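Local coordinates for putative lipoprotein (Bacteroides fragilis, PDB 3QNK) that is a putative outer-membrane lipoprotein of the SusD family that probably captures glycans at the cell surface for uptake, at residues B[252-257]-B[368-373]; B[341-346]-B[358-363]; B[362-367]-B[384-389]. One frame throughout, in Å; residues are numbered along the deposited sequence.

Interaction 1 (B[252-257]-B[368-373])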
loop_
_atom_site.group_PDB
_atom_site.type_symbol
_atom_site.label_atom_id
_atom_site.label_comp_id
_atom_site.label_asym_id
_atom_site.label_seq_id
_atom_site.Cartn_x
_atom_site.Cartn_y
_atom_site.Cartn_z
ATOM N N ASN B 252 13.506 9.216 3.464
ATOM C CA ASN B 252 14.850 9.320 2.918
ATOM C C ASN B 252 15.834 8.615 3.842
ATOM O O ASN B 252 16.064 9.074 4.961
ATOM C CB ASN B 252 15.237 10.784 2.697
ATOM C CG ASN B 252 16.608 10.938 2.113
ATOM O OD1 ASN B 252 17.623 10.903 2.820
ATOM N ND2 ASN B 252 16.665 11.053 0.804
HETATM N N MSE B 253 16.421 7.514 3.352
HETATM C CA MSE B 253 17.362 6.639 4.042
HETATM C C MSE B 253 18.497 7.397 4.763
HETATM O O MSE B 253 18.847 7.024 5.888
HETATM C CB MSE B 253 17.940 5.631 3.062
HETATM C CG MSE B 253 18.733 4.563 3.742
HETATM SE SE MSE B 253 19.080 3.060 2.645
HETATM C CE MSE B 253 19.242 1.879 4.075
HETATM N N MSE B 254 19.057 8.450 4.131
HETATM C CA MSE B 254 20.139 9.241 4.714
HETATM C C MSE B 254 19.650 10.117 5.867
HETATM O O MSE B 254 20.249 10.075 6.938
HETATM C CB MSE B 254 20.799 10.104 3.643
HETATM C CG MSE B 254 22.054 10.797 4.138
HETATM SE SE MSE B 254 22.555 12.333 3.073
HETATM C CE MSE B 254 24.194 12.887 4.117
ATOM N N VAL B 255 18.589 10.932 5.648
ATOM C CA VAL B 255 18.054 11.856 6.653
ATOM C C VAL B 255 17.525 11.058 7.853
ATOM O O VAL B 255 17.807 11.424 8.989
ATOM C CB VAL B 255 16.990 12.791 6.033
ATOM C CG1 VAL B 255 16.324 13.677 7.084
ATOM C CG2 VAL B 255 17.605 13.649 4.940
ATOM N N CYS B 256 16.854 9.931 7.603
ATOM C CA CYS B 256 16.308 9.065 8.636
ATOM C C CYS B 256 17.361 8.486 9.548
ATOM O O CYS B 256 17.025 8.166 10.678
ATOM C CB CYS B 256 15.500 7.942 8.006
ATOM S SG CYS B 256 13.874 8.459 7.419
ATOM N N ASN B 257 18.598 8.275 9.065
ATOM C CA ASN B 257 19.626 7.634 9.869
ATOM C C ASN B 257 20.797 8.566 10.176
ATOM O O ASN B 257 21.797 8.135 10.774
ATOM C CB ASN B 257 20.079 6.352 9.190
ATOM C CG ASN B 257 18.944 5.345 9.111
ATOM O OD1 ASN B 257 18.539 4.726 10.102
ATOM N ND2 ASN B 257 18.336 5.237 7.951
ATOM N N ASP B 368 31.740 11.661 4.315
ATOM C CA ASP B 368 33.035 12.030 3.754
ATOM C C ASP B 368 32.889 13.138 2.698
ATOM O O ASP B 368 33.616 14.135 2.748
ATOM C CB ASP B 368 33.730 10.810 3.116
ATOM C CG ASP B 368 34.215 9.756 4.092
ATOM O OD1 ASP B 368 35.165 10.037 4.835
ATOM O OD2 ASP B 368 33.646 8.639 4.095
ATOM N N ASN B 369 31.945 12.973 1.753
ATOM C CA ASN B 369 31.824 13.885 0.617
ATOM C C ASN B 369 30.631 14.797 0.612
ATOM O O ASN B 369 30.760 15.944 0.186
ATOM C CB ASN B 369 31.790 13.065 -0.664
ATOM C CG ASN B 369 33.006 12.187 -0.818
ATOM O OD1 ASN B 369 34.128 12.684 -0.958
ATOM N ND2 ASN B 369 32.820 10.878 -0.751
ATOM N N TYR B 370 29.457 14.296 1.016
ATOM C CA TYR B 370 28.206 15.052 0.975
ATOM C C TYR B 370 28.234 16.343 1.771
ATOM O O TYR B 370 29.035 16.523 2.702
ATOM C CB TYR B 370 27.018 14.198 1.470
ATOM C CG TYR B 370 26.327 13.378 0.402
ATOM C CD1 TYR B 370 27.015 12.936 -0.725
ATOM C CD2 TYR B 370 24.998 12.994 0.542
ATOM C CE1 TYR B 370 26.386 12.157 -1.700
ATOM C CE2 TYR B 370 24.364 12.196 -0.414
ATOM C CZ TYR B 370 25.057 11.786 -1.539
ATOM O OH TYR B 370 24.429 11.005 -2.487
ATOM N N ASN B 371 27.345 17.251 1.324
ATOM C CA ASN B 371 27.048 18.525 1.983
ATOM C C ASN B 371 25.830 18.279 2.862
ATOM O O ASN B 371 25.128 17.268 2.667
ATOM C CB ASN B 371 26.823 19.692 0.998
ATOM C CG ASN B 371 26.442 21.016 1.672
ATOM O OD1 ASN B 371 26.820 21.312 2.825
ATOM N ND2 ASN B 371 25.635 21.822 0.986
ATOM N N TYR B 372 25.596 19.135 3.890
ATOM C CA TYR B 372 24.454 18.955 4.798
ATOM C C TYR B 372 23.135 19.169 4.047
ATOM O O TYR B 372 23.022 20.153 3.312
ATOM C CB TYR B 372 24.535 19.896 6.009
ATOM C CG TYR B 372 23.475 19.617 7.062
ATOM C CD1 TYR B 372 23.623 18.574 7.967
ATOM C CD2 TYR B 372 22.314 20.384 7.134
ATOM C CE1 TYR B 372 22.648 18.300 8.915
ATOM C CE2 TYR B 372 21.327 20.113 8.077
ATOM C CZ TYR B 372 21.501 19.074 8.970
ATOM O OH TYR B 372 20.520 18.795 9.890
ATOM N N PRO B 373 22.122 18.287 4.232
ATOM C CA PRO B 373 20.858 18.463 3.499
ATOM C C PRO B 373 19.974 19.598 4.043
ATOM O O PRO B 373 18.887 19.324 4.551
ATOM C CB PRO B 373 20.174 17.097 3.654
ATOM C CG PRO B 373 20.684 16.571 4.916
ATOM C CD PRO B 373 22.092 17.062 5.058
#
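Met254 and Tyr370 form a Met-aromatic contact. Met254 lies on the short, weakly bonded helix 253-257. Tyr370 lies in the long loop between strand 360-361 and strand 384-387. Met254 is a selenomethionine, and its SE stands 4.8 Å from the centroid of the Tyr370 ring. At 77° off the ring normal, it comes in at the ring edge, near the plane. The nearest pair is Met254 SE and Tyr370 CD2, at 3.6 Å. The terminal methyl also takes part, with Met254 CE 3.7 Å from Tyr370 CD2. The reach comes from the torsions: CG is anti to the backbone N (chi1 -172°), and the chain stays extended beyond it.

A second apolar contact lies one residue on. Val255 CG2 rests 4.2 Å from Pro373 CG. Here the two backbones are nearest, with 7.8 Å between Val255 CA and Pro373 CA. Pro373 CD also lies over one face of the neighbouring Tyr372 ring, offset toward its rim.

No hydrogen bond crosses between the segments. The Tyr370 hydroxyl bonds to Ser383 O, which ties the ring to the approach of strand 384-387. Pro373 O accepts a hydrogen bond from Arg269 NH1. Asn252 ND2 donates to Phe382 O, and the same residue packs on Met138 of the second subunit.

The helix start has its own bonds. Asn252 is the N-cap, just ahead of the two residues that reach the loop. Its OD1 makes only a weak bond with Met254 N. The stronger capping bond is to the next residue: Val255 N donates to Asn252 OD1 over 3.0 Å, nearly straight at 169°, in the carbonyl plane and on a lone pair.

Interaction 2 (B[341-346]-B[358-363])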
loop_
_atom_site.group_PDB
_atom_site.type_symbol
_atom_site.label_atom_id
_atom_site.label_comp_id
_atom_site.label_asym_id
_atom_site.label_seq_id
_atom_site.Cartn_x
_atom_site.Cartn_y
_atom_site.Cartn_z
ATOM N N VAL B 341 30.699 15.295 16.701
ATOM C CA VAL B 341 29.520 14.730 17.362
ATOM C C VAL B 341 29.752 14.744 18.861
ATOM O O VAL B 341 30.791 14.270 19.313
ATOM C CB VAL B 341 29.195 13.318 16.824
ATOM C CG1 VAL B 341 28.071 12.658 17.618
ATOM C CG2 VAL B 341 28.863 13.376 15.335
ATOM N N ASP B 342 28.799 15.327 19.615
ATOM C CA ASP B 342 28.844 15.477 21.070
ATOM C C ASP B 342 27.637 14.779 21.695
ATOM O O ASP B 342 26.489 15.209 21.514
ATOM C CB ASP B 342 28.883 16.980 21.450
ATOM C CG ASP B 342 28.986 17.350 22.927
ATOM O OD1 ASP B 342 28.815 16.453 23.780
ATOM O OD2 ASP B 342 29.217 18.555 23.228
ATOM N N ARG B 343 27.911 13.714 22.455
ATOM C CA ARG B 343 26.868 12.930 23.120
ATOM C C ARG B 343 26.558 13.453 24.512
ATOM O O ARG B 343 25.551 13.036 25.097
ATOM C CB ARG B 343 27.261 11.456 23.207
ATOM C CG ARG B 343 27.526 10.818 21.875
ATOM C CD ARG B 343 26.369 10.873 20.910
ATOM N NE ARG B 343 26.692 10.062 19.740
ATOM C CZ ARG B 343 25.909 9.890 18.689
ATOM N NH1 ARG B 343 24.716 10.466 18.639
ATOM N NH2 ARG B 343 26.304 9.122 17.685
ATOM N N TYR B 344 27.428 14.357 25.044
ATOM C CA TYR B 344 27.258 14.953 26.367
ATOM C C TYR B 344 26.273 16.121 26.307
ATOM O O TYR B 344 25.308 16.132 27.063
ATOM C CB TYR B 344 28.610 15.401 26.974
ATOM C CG TYR B 344 28.455 16.129 28.294
ATOM C CD1 TYR B 344 27.706 15.581 29.331
ATOM C CD2 TYR B 344 29.052 17.366 28.506
ATOM C CE1 TYR B 344 27.531 16.255 30.532
ATOM C CE2 TYR B 344 28.880 18.056 29.707
ATOM C CZ TYR B 344 28.123 17.491 30.722
ATOM O OH TYR B 344 27.973 18.120 31.938
ATOM N N LEU B 345 26.494 17.083 25.410
ATOM C CA LEU B 345 25.641 18.275 25.330
ATOM C C LEU B 345 24.653 18.302 24.182
ATOM O O LEU B 345 23.595 18.904 24.335
ATOM C CB LEU B 345 26.503 19.540 25.199
ATOM C CG LEU B 345 27.437 19.870 26.369
ATOM C CD1 LEU B 345 28.415 20.958 25.996
ATOM C CD2 LEU B 345 26.674 20.260 27.605
HETATM N N MSE B 346 25.026 17.740 23.025
HETATM C CA MSE B 346 24.278 17.827 21.784
HETATM C C MSE B 346 23.322 16.642 21.550
HETATM O O MSE B 346 22.163 16.767 21.907
HETATM C CB MSE B 346 25.269 17.980 20.616
HETATM C CG MSE B 346 26.094 19.281 20.658
HETATM SE SE MSE B 346 25.036 20.874 20.299
HETATM C CE MSE B 346 24.700 20.535 18.454
ATOM N N GLY B 358 24.001 6.050 22.042
ATOM C CA GLY B 358 25.209 6.862 22.056
ATOM C C GLY B 358 26.007 6.703 20.786
ATOM O O GLY B 358 27.144 7.176 20.700
ATOM N N TYR B 359 25.397 6.034 19.783
ATOM C CA TYR B 359 25.987 5.758 18.472
ATOM C C TYR B 359 24.980 5.978 17.370
ATOM O O TYR B 359 23.774 5.855 17.611
ATOM C CB TYR B 359 26.494 4.288 18.379
ATOM C CG TYR B 359 27.437 3.892 19.484
ATOM C CD1 TYR B 359 28.748 4.358 19.506
ATOM C CD2 TYR B 359 26.996 3.130 20.569
ATOM C CE1 TYR B 359 29.605 4.072 20.569
ATOM C CE2 TYR B 359 27.850 2.825 21.634
ATOM C CZ TYR B 359 29.162 3.288 21.619
ATOM O OH TYR B 359 30.035 3.026 22.641
ATOM N N ASN B 360 25.483 6.235 16.147
ATOM C CA ASN B 360 24.732 6.347 14.893
ATOM C C ASN B 360 25.503 5.591 13.844
ATOM O O ASN B 360 26.712 5.379 14.015
ATOM C CB ASN B 360 24.513 7.802 14.458
ATOM C CG ASN B 360 23.551 8.559 15.306
ATOM O OD1 ASN B 360 23.944 9.221 16.251
ATOM N ND2 ASN B 360 22.276 8.509 14.976
ATOM N N VAL B 361 24.831 5.191 12.758
ATOM C CA VAL B 361 25.491 4.482 11.661
ATOM C C VAL B 361 26.315 5.498 10.762
ATOM O O VAL B 361 25.964 6.690 10.662
ATOM C CB VAL B 361 24.451 3.682 10.833
ATOM C CG1 VAL B 361 23.511 4.626 10.070
ATOM C CG2 VAL B 361 25.126 2.728 9.858
ATOM N N TRP B 362 27.422 5.015 10.165
ATOM C CA TRP B 362 28.189 5.722 9.124
ATOM C C TRP B 362 27.939 4.942 7.763
ATOM O O TRP B 362 26.889 5.138 7.116
ATOM C CB TRP B 362 29.691 5.851 9.469
ATOM C CG TRP B 362 30.391 6.883 8.651
ATOM C CD1 TRP B 362 30.141 7.211 7.352
ATOM C CD2 TRP B 362 31.434 7.765 9.096
ATOM N NE1 TRP B 362 30.963 8.245 6.953
ATOM C CE2 TRP B 362 31.774 8.600 8.003
ATOM C CE3 TRP B 362 32.057 7.995 10.342
ATOM C CZ2 TRP B 362 32.754 9.606 8.100
ATOM C CZ3 TRP B 362 33.043 8.969 10.426
ATOM C CH2 TRP B 362 33.392 9.755 9.313
ATOM N N LYS B 363 28.873 4.011 7.408
ATOM C CA LYS B 363 28.845 3.126 6.248
ATOM C C LYS B 363 28.326 3.812 4.959
ATOM O O LYS B 363 29.049 4.590 4.346
ATOM C CB LYS B 363 28.017 1.858 6.548
ATOM C CG LYS B 363 28.788 0.582 6.245
ATOM C CD LYS B 363 27.856 -0.536 5.903
ATOM C CE LYS B 363 28.558 -1.870 5.809
ATOM N NZ LYS B 363 29.332 -2.288 7.002
#
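Both terminal nitrogens of Arg343 converge on a single oxygen, Asn360 OD1. It accepts from Arg343 NH1 at 2.8 Å and from Arg343 NH2, also at 2.8 Å. The guanidinium and amide planes are nearly coplanar, 19° apart. NH1 meets the oxygen nearly along the C=O axis. The N-H of NH2 is directed at a lone pair of OD1, in the carbonyl plane. Both N-H...O angles are clearly bent.

The faces of the guanidinium are covered too. Gly358 C and Tyr359 N lie over one face, toward its rim. Val341 CG1 sits over the centre of the opposite face, 3.6 Å above the plane. Arg343 NE is 3.1 Å from Gly358 O. Arg343 gets there by a bent chain: CG is anti to the carbonyl carbon, and the chain bends at chi2 (-58°) and is extended beyond.

Further partners fix the two groups. Arg343 NH1 forms a salt bridge with Asp347, whose carboxylate probably balances the positive charge, and NH2 donates to Val324 O. The flat group is thus held from several directions. The other end of the Asn360 amide, ND2, donates to Gly272 O, which is consistent with the amide's assigned orientation.

The backbone of Arg343 is set by its neighbours. Asp342 OD1 accepts from Tyr344 N at 2.8 Å and from Leu345 N at 2.9 Å. Arg343 N bonds to His326 ND1, while Asn360 pairs its backbone with Val324. All four touching residues are buried. The whole joins an Asx turn at Asp342 to the two-stranded antiparallel sheet of 323-324 and 360-361, with one arginine side chain spanning the two.

Interaction 3 (B[362-367]-B[384-389])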
loop_
_atom_site.group_PDB
_atom_site.type_symbol
_atom_site.label_atom_id
_atom_site.label_comp_id
_atom_site.label_asym_id
_atom_site.label_seq_id
_atom_site.Cartn_x
_atom_site.Cartn_y
_atom_site.Cartn_z
ATOM N N TRP B 362 27.422 5.015 10.165
ATOM C CA TRP B 362 28.189 5.722 9.124
ATOM C C TRP B 362 27.939 4.942 7.763
ATOM O O TRP B 362 26.889 5.138 7.116
ATOM C CB TRP B 362 29.691 5.851 9.469
ATOM C CG TRP B 362 30.391 6.883 8.651
ATOM C CD1 TRP B 362 30.141 7.211 7.352
ATOM C CD2 TRP B 362 31.434 7.765 9.096
ATOM N NE1 TRP B 362 30.963 8.245 6.953
ATOM C CE2 TRP B 362 31.774 8.600 8.003
ATOM C CE3 TRP B 362 32.057 7.995 10.342
ATOM C CZ2 TRP B 362 32.754 9.606 8.100
ATOM C CZ3 TRP B 362 33.043 8.969 10.426
ATOM C CH2 TRP B 362 33.392 9.755 9.313
ATOM N N LYS B 363 28.873 4.011 7.408
ATOM C CA LYS B 363 28.845 3.126 6.248
ATOM C C LYS B 363 28.326 3.812 4.959
ATOM O O LYS B 363 29.049 4.590 4.346
ATOM C CB LYS B 363 28.017 1.858 6.548
ATOM C CG LYS B 363 28.788 0.582 6.245
ATOM C CD LYS B 363 27.856 -0.536 5.903
ATOM C CE LYS B 363 28.558 -1.870 5.809
ATOM N NZ LYS B 363 29.332 -2.288 7.002
ATOM N N TRP B 364 27.063 3.549 4.585
ATOM C CA TRP B 364 26.441 4.073 3.377
ATOM C C TRP B 364 25.989 5.539 3.519
ATOM O O TRP B 364 25.456 6.068 2.546
ATOM C CB TRP B 364 25.300 3.159 2.891
ATOM C CG TRP B 364 24.511 2.523 3.995
ATOM C CD1 TRP B 364 24.689 1.277 4.528
ATOM C CD2 TRP B 364 23.494 3.156 4.783
ATOM N NE1 TRP B 364 23.808 1.081 5.578
ATOM C CE2 TRP B 364 23.067 2.219 5.755
ATOM C CE3 TRP B 364 22.881 4.424 4.743
ATOM C CZ2 TRP B 364 22.039 2.494 6.657
ATOM C CZ3 TRP B 364 21.866 4.695 5.640
ATOM C CH2 TRP B 364 21.454 3.737 6.585
ATOM N N ILE B 365 26.219 6.204 4.673
ATOM C CA ILE B 365 25.957 7.643 4.770
ATOM C C ILE B 365 27.286 8.325 4.382
ATOM O O ILE B 365 28.292 8.127 5.065
ATOM C CB ILE B 365 25.384 8.156 6.114
ATOM C CG1 ILE B 365 24.030 7.491 6.412
ATOM C CG2 ILE B 365 25.209 9.693 6.048
ATOM C CD1 ILE B 365 23.492 7.726 7.813
ATOM N N ASP B 366 27.299 9.075 3.251
ATOM C CA ASP B 366 28.492 9.734 2.723
ATOM C C ASP B 366 28.815 11.029 3.499
ATOM O O ASP B 366 28.751 12.124 2.942
ATOM C CB ASP B 366 28.336 10.018 1.220
ATOM C CG ASP B 366 29.622 10.215 0.419
ATOM O OD1 ASP B 366 30.706 10.393 1.051
ATOM O OD2 ASP B 366 29.547 10.188 -0.842
ATOM N N TYR B 367 29.212 10.884 4.779
ATOM C CA TYR B 367 29.668 11.973 5.627
ATOM C C TYR B 367 31.052 12.464 5.149
ATOM O O TYR B 367 31.492 13.549 5.530
ATOM C CB TYR B 367 29.757 11.520 7.080
ATOM C CG TYR B 367 28.449 11.306 7.803
ATOM C CD1 TYR B 367 27.506 12.329 7.901
ATOM C CD2 TYR B 367 28.216 10.137 8.527
ATOM C CE1 TYR B 367 26.328 12.165 8.629
ATOM C CE2 TYR B 367 27.041 9.963 9.259
ATOM C CZ TYR B 367 26.104 10.984 9.311
ATOM O OH TYR B 367 24.946 10.827 10.026
ATOM N N THR B 384 21.196 7.444 -1.708
ATOM C CA THR B 384 22.012 6.444 -1.055
ATOM C C THR B 384 22.313 5.360 -2.094
ATOM O O THR B 384 21.460 4.990 -2.890
ATOM C CB THR B 384 21.311 5.955 0.241
ATOM O OG1 THR B 384 21.605 6.902 1.277
ATOM C CG2 THR B 384 21.764 4.553 0.682
ATOM N N ASN B 385 23.547 4.899 -2.106
ATOM C CA ASN B 385 23.981 3.837 -2.989
ATOM C C ASN B 385 23.797 2.550 -2.189
ATOM O O ASN B 385 24.688 2.118 -1.426
ATOM C CB ASN B 385 25.434 4.077 -3.488
ATOM C CG ASN B 385 25.896 3.167 -4.618
ATOM O OD1 ASN B 385 25.093 2.526 -5.322
ATOM N ND2 ASN B 385 27.219 3.124 -4.841
ATOM N N TRP B 386 22.577 1.997 -2.286
ATOM C CA TRP B 386 22.212 0.770 -1.579
ATOM C C TRP B 386 22.780 -0.431 -2.320
ATOM O O TRP B 386 22.302 -0.762 -3.405
ATOM C CB TRP B 386 20.682 0.663 -1.411
ATOM C CG TRP B 386 20.273 -0.430 -0.473
ATOM C CD1 TRP B 386 19.528 -1.534 -0.774
ATOM C CD2 TRP B 386 20.632 -0.548 0.916
ATOM N NE1 TRP B 386 19.389 -2.333 0.347
ATOM C CE2 TRP B 386 20.070 -1.756 1.393
ATOM C CE3 TRP B 386 21.431 0.218 1.787
ATOM C CZ2 TRP B 386 20.244 -2.189 2.712
ATOM C CZ3 TRP B 386 21.622 -0.227 3.087
ATOM C CH2 TRP B 386 21.006 -1.398 3.548
ATOM N N ILE B 387 23.826 -1.044 -1.760
ATOM C CA ILE B 387 24.497 -2.182 -2.388
ATOM C C ILE B 387 23.889 -3.480 -1.867
ATOM O O ILE B 387 24.202 -3.944 -0.754
ATOM C CB ILE B 387 26.023 -2.131 -2.214
ATOM C CG1 ILE B 387 26.548 -0.752 -2.677
ATOM C CG2 ILE B 387 26.660 -3.280 -2.982
ATOM C CD1 ILE B 387 27.957 -0.398 -2.224
ATOM N N ILE B 388 23.017 -4.059 -2.689
ATOM C CA ILE B 388 22.310 -5.298 -2.369
ATOM C C ILE B 388 23.320 -6.457 -2.422
ATOM O O ILE B 388 23.319 -7.284 -1.533
ATOM C CB ILE B 388 21.056 -5.485 -3.298
ATOM C CG1 ILE B 388 20.047 -4.315 -3.083
ATOM C CG2 ILE B 388 20.365 -6.815 -3.025
ATOM C CD1 ILE B 388 19.052 -4.045 -4.201
ATOM N N LEU B 389 24.217 -6.480 -3.399
ATOM C CA LEU B 389 25.212 -7.539 -3.493
ATOM C C LEU B 389 26.630 -6.959 -3.721
ATOM O O LEU B 389 26.865 -6.237 -4.699
ATOM C CB LEU B 389 24.849 -8.544 -4.610
ATOM C CG LEU B 389 23.497 -9.284 -4.541
ATOM C CD1 LEU B 389 23.171 -9.916 -5.914
ATOM C CD2 LEU B 389 23.522 -10.365 -3.484
#
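Trp386 carries its indole with CG anti to the backbone N (chi1 -169°), and this turns the ring toward Trp364. Trp364 has chi1 36°, which puts CG between its backbone N and carbonyl carbon, rotated somewhat short of staggered. The result is a T-shaped (edge-to-face) stack. The six-membered ring of Trp386 points its edge at the face of the five-membered ring of Trp364. These centroids are 5.1 Å apart, with the planes at 78°. The touching atom is CZ3 of Trp386, which lies 3.6 Å from Trp364 NE1. That nitrogen spends its hydrogen on Phe449 O.

The stack joins a turn to a sheet. Trp364 sits in a type II' beta turn, closed by Ile365 N donating to Trp362 O. Trp386 is on strand 384-387, an edge strand, within this chain, of a three-stranded antiparallel sheet; its backbone hydrogen-bonds with Val242. A bound acetate, probably from the crystallisation liquor, lies about 5 Å from the Trp386 side chain. Earlier on the strand, Thr384 adds a methyl: its CG2 approaches Trp364 CE3 obliquely, at 4.2 Å.

Overall arrangement
All three contacts are largely buried, though Tyr370 in interaction 1 is partly exposed. From the centre of the contact to the centre of the chain, the distance is about 10 Å for interaction 3, 18 Å for interaction 1 and 22 Å for interaction 2. Interactions 1 and 3 are apolar and have no hydrogen bond between their segments; interaction 2 is polar and rests on a charged side chain. The chain 358-373 runs through all three, from strand 360-361 through the turn to the loop. Interactions 2 and 3 share Trp362 and Lys363. Met253 connects interactions 1 and 3: it leaves the helix on another side from Met254 and packs on Trp364, Thr384 and Trp386.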